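Local coordinates for proteasome protein (Corynebacterium glutamicum ATCC 13032, PDB 2P90) that is of unknown function but belongs to the PAC2 family and may play a proteasome-related, possibly assembly-linked role, at residues S60-R72 with P110-V123. Numbering follows the deposited sequence.
Sequences SFNNDELIDYRSR and PEPDLRWGDFSNAV
Asp113 and Arg72 meet where the loop between strand 103-108 and helix 116-129 packs against the turns following strand 54-61, near one edge of the mixed sheet of this PAC2-family subunit, and they illustrate how one buried carboxylate can organise two loops. Asp113 OD2 takes two hydrogen bonds from opposite faces of its carboxylate. Asp68 N comes from above the plane at 2.8 Å. Arg72 NE, 3.1 Å from the same OD2, arrives on the syn side, tilted to the other face, its N-H aimed almost straight (178°), and adds a salt bridge. A bend at chi2 (-60°) turns the arginine chain so that NE faces OD2, which lies in the guanidinium plane, with Pro110 CB over one guanidinium face. The other oxygen, OD1, pairs with Arg70 of the third subunit, so the aspartate joins the internal contact to the trimer.

A backbone carbonyl also gathers two donors: Leu66 O receives Leu114 N at 2.9 Å and, weakly, Asp113 N. Leu66 CD2 reaches alongside Pro112 CB, 4.0 Å away, and also touches Phe119 CB.

Beyond it, Phe119 turns an edge toward the face of Phe61 in an offset edge-to-face pair, planes at 60°; its CG, anti to the backbone N, sends the ring across toward the strand. Ala122 CB sits at the Phe61 rim, and Leu107 of strand 103-108 touches both rings.

At the subunit boundary Arg115 NE and Glu65 OE1, 3.5 Å apart, form a salt bridge in which no N-H points at the oxygen. Arg115 also pairs with Asp118 and with Glu65 of the third subunit, while Glu65 OE2 pairs with Arg115 of the second. A water donates to Glu65 OE1 at 2.5 Å and weakly accepts from Arg115 NE.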
loop_
_atom_site.group_PDB
_atom_site.type_symbol
_atom_site.label_atom_id
_atom_site.label_comp_id
_atom_site.label_asym_id
_atom_site.label_seq_id
_atom_site.Cartn_x
_atom_site.Cartn_y
_atom_site.Cartn_z
ATOM N N SER B 60 18.619 15.707 2.089
ATOM C CA SER B 60 18.039 14.489 1.570
ATOM C C SER B 60 17.184 13.846 2.628
ATOM O O SER B 60 17.618 13.607 3.746
ATOM C CB SER B 60 19.115 13.491 1.167
ATOM O OG SER B 60 19.675 13.847 -0.080
ATOM N N PHE B 61 15.952 13.568 2.263
ATOM C CA PHE B 61 15.083 12.808 3.123
ATOM C C PHE B 61 15.424 11.304 3.115
ATOM O O PHE B 61 15.931 10.741 2.105
ATOM C CB PHE B 61 13.635 13.101 2.759
ATOM C CG PHE B 61 13.186 14.482 3.181
ATOM C CD1 PHE B 61 12.427 14.656 4.332
ATOM C CD2 PHE B 61 13.563 15.620 2.446
ATOM C CE1 PHE B 61 12.004 15.948 4.745
ATOM C CE2 PHE B 61 13.159 16.916 2.850
ATOM C CZ PHE B 61 12.371 17.074 4.011
ATOM N N ASN B 62 15.185 10.687 4.270
ATOM C CA ASN B 62 15.379 9.254 4.459
ATOM C C ASN B 62 14.170 8.484 3.984
ATOM O O ASN B 62 13.112 8.514 4.620
ATOM C CB ASN B 62 15.656 8.927 5.939
ATOM C CG ASN B 62 15.988 7.431 6.168
ATOM O OD1 ASN B 62 16.029 6.619 5.229
ATOM N ND2 ASN B 62 16.252 7.082 7.397
ATOM N N ASN B 63 14.334 7.793 2.868
ATOM C CA ASN B 63 13.296 6.914 2.304
ATOM C C ASN B 63 12.867 5.721 3.197
ATOM O O ASN B 63 11.755 5.231 3.092
ATOM C CB ASN B 63 13.759 6.409 0.945
ATOM C CG ASN B 63 13.632 7.460 -0.150
ATOM O OD1 ASN B 63 13.269 8.632 0.104
ATOM N ND2 ASN B 63 13.874 7.028 -1.402
ATOM N N ASP B 64 13.730 5.276 4.093
ATOM C CA ASP B 64 13.350 4.214 5.039
ATOM C C ASP B 64 12.260 4.683 6.010
ATOM O O ASP B 64 11.441 3.870 6.464
ATOM C CB ASP B 64 14.565 3.673 5.785
ATOM C CG ASP B 64 15.423 2.720 4.925
ATOM O OD1 ASP B 64 15.058 2.345 3.781
ATOM O OD2 ASP B 64 16.483 2.305 5.416
ATOM N N GLU B 65 12.230 5.994 6.285
ATOM C CA GLU B 65 11.185 6.551 7.139
ATOM C C GLU B 65 9.903 6.849 6.361
ATOM O O GLU B 65 8.851 6.902 6.961
ATOM C CB GLU B 65 11.661 7.837 7.870
ATOM C CG GLU B 65 12.774 7.629 8.930
ATOM C CD GLU B 65 12.346 6.801 10.151
ATOM O OE1 GLU B 65 11.228 6.968 10.699
ATOM O OE2 GLU B 65 13.152 5.969 10.588
ATOM N N LEU B 66 10.000 7.000 5.033
ATOM C CA LEU B 66 9.013 7.733 4.243
ATOM C C LEU B 66 8.295 6.940 3.169
ATOM O O LEU B 66 7.149 7.247 2.863
ATOM C CB LEU B 66 9.619 9.035 3.677
ATOM C CG LEU B 66 9.965 10.125 4.739
ATOM C CD1 LEU B 66 10.817 11.277 4.153
ATOM C CD2 LEU B 66 8.739 10.692 5.473
ATOM N N ILE B 67 8.927 5.869 2.676
ATOM C CA ILE B 67 8.477 5.152 1.470
ATOM C C ILE B 67 8.048 3.688 1.760
ATOM O O ILE B 67 8.731 2.943 2.499
ATOM C CB ILE B 67 9.636 5.123 0.385
ATOM C CG1 ILE B 67 10.113 6.547 -0.023
ATOM C CG2 ILE B 67 9.315 4.198 -0.816
ATOM C CD1 ILE B 67 9.064 7.484 -0.654
ATOM N N ASP B 68 6.927 3.295 1.154
ATOM C CA ASP B 68 6.539 1.889 1.028
ATOM C C ASP B 68 7.175 1.398 -0.256
ATOM O O ASP B 68 6.680 1.643 -1.336
ATOM C CB ASP B 68 5.001 1.745 0.924
ATOM C CG ASP B 68 4.545 0.267 0.836
ATOM O OD1 ASP B 68 5.249 -0.585 0.214
ATOM O OD2 ASP B 68 3.468 -0.054 1.386
ATOM N N TYR B 69 8.268 0.657 -0.147
ATOM C CA TYR B 69 9.051 0.356 -1.351
ATOM C C TYR B 69 8.366 -0.675 -2.235
ATOM O O TYR B 69 8.643 -0.724 -3.447
ATOM C CB TYR B 69 10.415 -0.162 -1.003
ATOM C CG TYR B 69 11.377 0.787 -0.354
ATOM C CD1 TYR B 69 12.364 1.431 -1.110
ATOM C CD2 TYR B 69 11.361 0.987 1.033
ATOM C CE1 TYR B 69 13.312 2.258 -0.495
ATOM C CE2 TYR B 69 12.279 1.809 1.638
ATOM C CZ TYR B 69 13.250 2.437 0.880
ATOM O OH TYR B 69 14.190 3.215 1.510
ATOM N N ARG B 70 7.512 -1.509 -1.644
ATOM C CA ARG B 70 6.746 -2.459 -2.445
ATOM C C ARG B 70 5.644 -1.777 -3.265
ATOM O O ARG B 70 5.286 -2.263 -4.357
ATOM C CB ARG B 70 6.252 -3.683 -1.658
ATOM C CG ARG B 70 7.339 -4.730 -1.417
ATOM C CD ARG B 70 6.842 -5.967 -0.564
ATOM N NE ARG B 70 6.179 -6.945 -1.406
ATOM C CZ ARG B 70 4.853 -7.138 -1.502
ATOM N NH1 ARG B 70 3.976 -6.430 -0.757
ATOM N NH2 ARG B 70 4.406 -8.054 -2.375
ATOM N N SER B 71 5.130 -0.644 -2.785
ATOM C CA SER B 71 4.298 0.211 -3.681
ATOM C C SER B 71 5.092 0.934 -4.775
ATOM O O SER B 71 4.594 1.057 -5.870
ATOM C CB SER B 71 3.470 1.260 -2.943
ATOM O OG SER B 71 3.067 0.790 -1.688
ATOM N N ARG B 72 6.292 1.443 -4.480
ATOM C CA ARG B 72 7.046 2.222 -5.473
ATOM C C ARG B 72 7.950 1.412 -6.383
ATOM O O ARG B 72 8.018 1.706 -7.578
ATOM C CB ARG B 72 7.897 3.278 -4.817
ATOM C CG ARG B 72 7.196 4.094 -3.793
ATOM C CD ARG B 72 5.951 4.888 -4.332
ATOM N NE ARG B 72 5.749 5.942 -3.356
ATOM C CZ ARG B 72 5.622 7.232 -3.583
ATOM N NH1 ARG B 72 5.566 7.755 -4.787
ATOM N NH2 ARG B 72 5.492 7.985 -2.538
ATOM N N PRO B 110 9.600 11.709 -4.693
ATOM C CA PRO B 110 8.303 11.046 -4.432
ATOM C C PRO B 110 7.514 11.638 -3.259
ATOM O O PRO B 110 8.116 11.932 -2.199
ATOM C CB PRO B 110 8.735 9.629 -4.054
ATOM C CG PRO B 110 10.148 9.806 -3.508
ATOM C CD PRO B 110 10.733 10.797 -4.426
ATOM N N GLU B 111 6.196 11.797 -3.428
ATOM C CA GLU B 111 5.339 12.082 -2.273
ATOM C C GLU B 111 5.566 10.949 -1.256
ATOM O O GLU B 111 5.429 9.793 -1.631
ATOM C CB GLU B 111 3.855 12.097 -2.681
ATOM C CG GLU B 111 2.903 12.112 -1.497
ATOM C CD GLU B 111 1.433 12.072 -1.866
ATOM O OE1 GLU B 111 1.018 11.231 -2.709
ATOM O OE2 GLU B 111 0.679 12.890 -1.276
ATOM N N PRO B 112 5.910 11.249 0.023
ATOM C CA PRO B 112 6.023 10.129 1.018
ATOM C C PRO B 112 4.773 9.264 1.149
ATOM O O PRO B 112 3.659 9.804 1.115
ATOM C CB PRO B 112 6.259 10.868 2.345
ATOM C CG PRO B 112 6.993 12.145 1.899
ATOM C CD PRO B 112 6.280 12.555 0.611
ATOM N N ASP B 113 4.943 7.947 1.308
ATOM C CA ASP B 113 3.812 7.073 1.664
ATOM C C ASP B 113 3.494 7.217 3.179
ATOM O O ASP B 113 2.343 7.083 3.593
ATOM C CB ASP B 113 4.121 5.600 1.385
ATOM C CG ASP B 113 4.366 5.296 -0.055
ATOM O OD1 ASP B 113 3.383 5.134 -0.840
ATOM O OD2 ASP B 113 5.555 5.129 -0.414
ATOM N N LEU B 114 4.530 7.504 3.983
ATOM C CA LEU B 114 4.455 7.397 5.434
ATOM C C LEU B 114 4.806 8.704 6.148
ATOM O O LEU B 114 5.477 9.593 5.582
ATOM C CB LEU B 114 5.419 6.278 5.916
ATOM C CG LEU B 114 5.487 4.951 5.104
ATOM C CD1 LEU B 114 6.594 4.068 5.588
ATOM C CD2 LEU B 114 4.144 4.168 5.078
ATOM N N ARG B 115 4.370 8.785 7.413
ATOM C CA ARG B 115 4.792 9.846 8.327
ATOM C C ARG B 115 4.513 11.294 7.829
ATOM O O ARG B 115 5.404 12.177 7.964
ATOM C CB ARG B 115 6.293 9.719 8.628
ATOM C CG ARG B 115 6.725 8.451 9.372
ATOM C CD ARG B 115 7.802 8.843 10.412
ATOM N NE ARG B 115 7.888 7.772 11.341
ATOM C CZ ARG B 115 7.451 7.750 12.584
ATOM N NH1 ARG B 115 6.965 8.796 13.207
ATOM N NH2 ARG B 115 7.528 6.612 13.202
ATOM N N TRP B 116 3.316 11.542 7.290
ATOM C CA TRP B 116 2.966 12.885 6.820
ATOM C C TRP B 116 3.121 14.005 7.901
ATOM O O TRP B 116 3.552 15.100 7.569
ATOM C CB TRP B 116 1.576 12.898 6.205
ATOM C CG TRP B 116 1.481 12.260 4.827
ATOM C CD1 TRP B 116 2.482 11.587 4.114
ATOM C CD2 TRP B 116 0.320 12.204 4.017
ATOM N NE1 TRP B 116 1.983 11.132 2.911
ATOM C CE2 TRP B 116 0.663 11.494 2.827
ATOM C CE3 TRP B 116 -0.992 12.663 4.178
ATOM C CZ2 TRP B 116 -0.262 11.262 1.808
ATOM C CZ3 TRP B 116 -1.922 12.407 3.160
ATOM C CH2 TRP B 116 -1.550 11.720 2.003
ATOM N N GLY B 117 2.810 13.692 9.172
ATOM C CA GLY B 117 3.026 14.569 10.311
ATOM C C GLY B 117 4.479 14.956 10.524
ATOM O O GLY B 117 4.805 16.128 10.498
ATOM N N ASP B 118 5.366 13.979 10.736
ATOM C CA ASP B 118 6.793 14.273 10.860
ATOM C C ASP B 118 7.352 14.937 9.605
ATOM O O ASP B 118 8.192 15.818 9.705
ATOM C CB ASP B 118 7.604 13.023 11.187
ATOM C CG ASP B 118 7.191 12.365 12.528
ATOM O OD1 ASP B 118 6.630 13.045 13.408
ATOM O OD2 ASP B 118 7.428 11.147 12.696
ATOM N N PHE B 119 6.869 14.525 8.436
ATOM C CA PHE B 119 7.344 15.069 7.161
ATOM C C PHE B 119 6.986 16.544 6.970
ATOM O O PHE B 119 7.837 17.356 6.612
ATOM C CB PHE B 119 6.816 14.241 5.969
ATOM C CG PHE B 119 7.195 14.807 4.643
ATOM C CD1 PHE B 119 8.514 14.725 4.190
ATOM C CD2 PHE B 119 6.233 15.439 3.829
ATOM C CE1 PHE B 119 8.877 15.279 2.955
ATOM C CE2 PHE B 119 6.589 16.007 2.610
ATOM C CZ PHE B 119 7.901 15.925 2.162
ATOM N N SER B 120 5.722 16.882 7.173
ATOM C CA SER B 120 5.312 18.257 7.018
ATOM C C SER B 120 5.968 19.133 8.108
ATOM O O SER B 120 6.420 20.230 7.814
ATOM C CB SER B 120 3.807 18.329 7.024
ATOM O OG SER B 120 3.376 18.102 8.322
ATOM N N ASN B 121 6.117 18.622 9.332
ATOM C CA ASN B 121 6.938 19.310 10.322
ATOM C C ASN B 121 8.416 19.495 9.957
ATOM O O ASN B 121 8.964 20.529 10.229
ATOM C CB ASN B 121 6.762 18.707 11.711
ATOM C CG ASN B 121 5.400 19.058 12.315
ATOM O OD1 ASN B 121 5.105 20.225 12.558
ATOM N ND2 ASN B 121 4.574 18.058 12.552
ATOM N N ALA B 122 9.055 18.490 9.363
ATOM C CA ALA B 122 10.438 18.600 8.947
ATOM C C ALA B 122 10.576 19.648 7.836
ATOM O O ALA B 122 11.576 20.407 7.775
ATOM C CB ALA B 122 10.957 17.241 8.464
ATOM N N VAL B 123 9.568 19.687 6.957
ATOM C CA VAL B 123 9.587 20.661 5.889
ATOM C C VAL B 123 9.418 22.104 6.414
ATOM O O VAL B 123 10.125 23.021 5.952
ATOM C CB VAL B 123 8.656 20.321 4.700
ATOM C CG1 VAL B 123 8.683 21.476 3.700
ATOM C CG2 VAL B 123 9.155 19.060 4.007
HETATM O O HOH W 1 9.685 4.985 11.007
HETATM O O HOH W 2 1.471 3.353 -0.259
#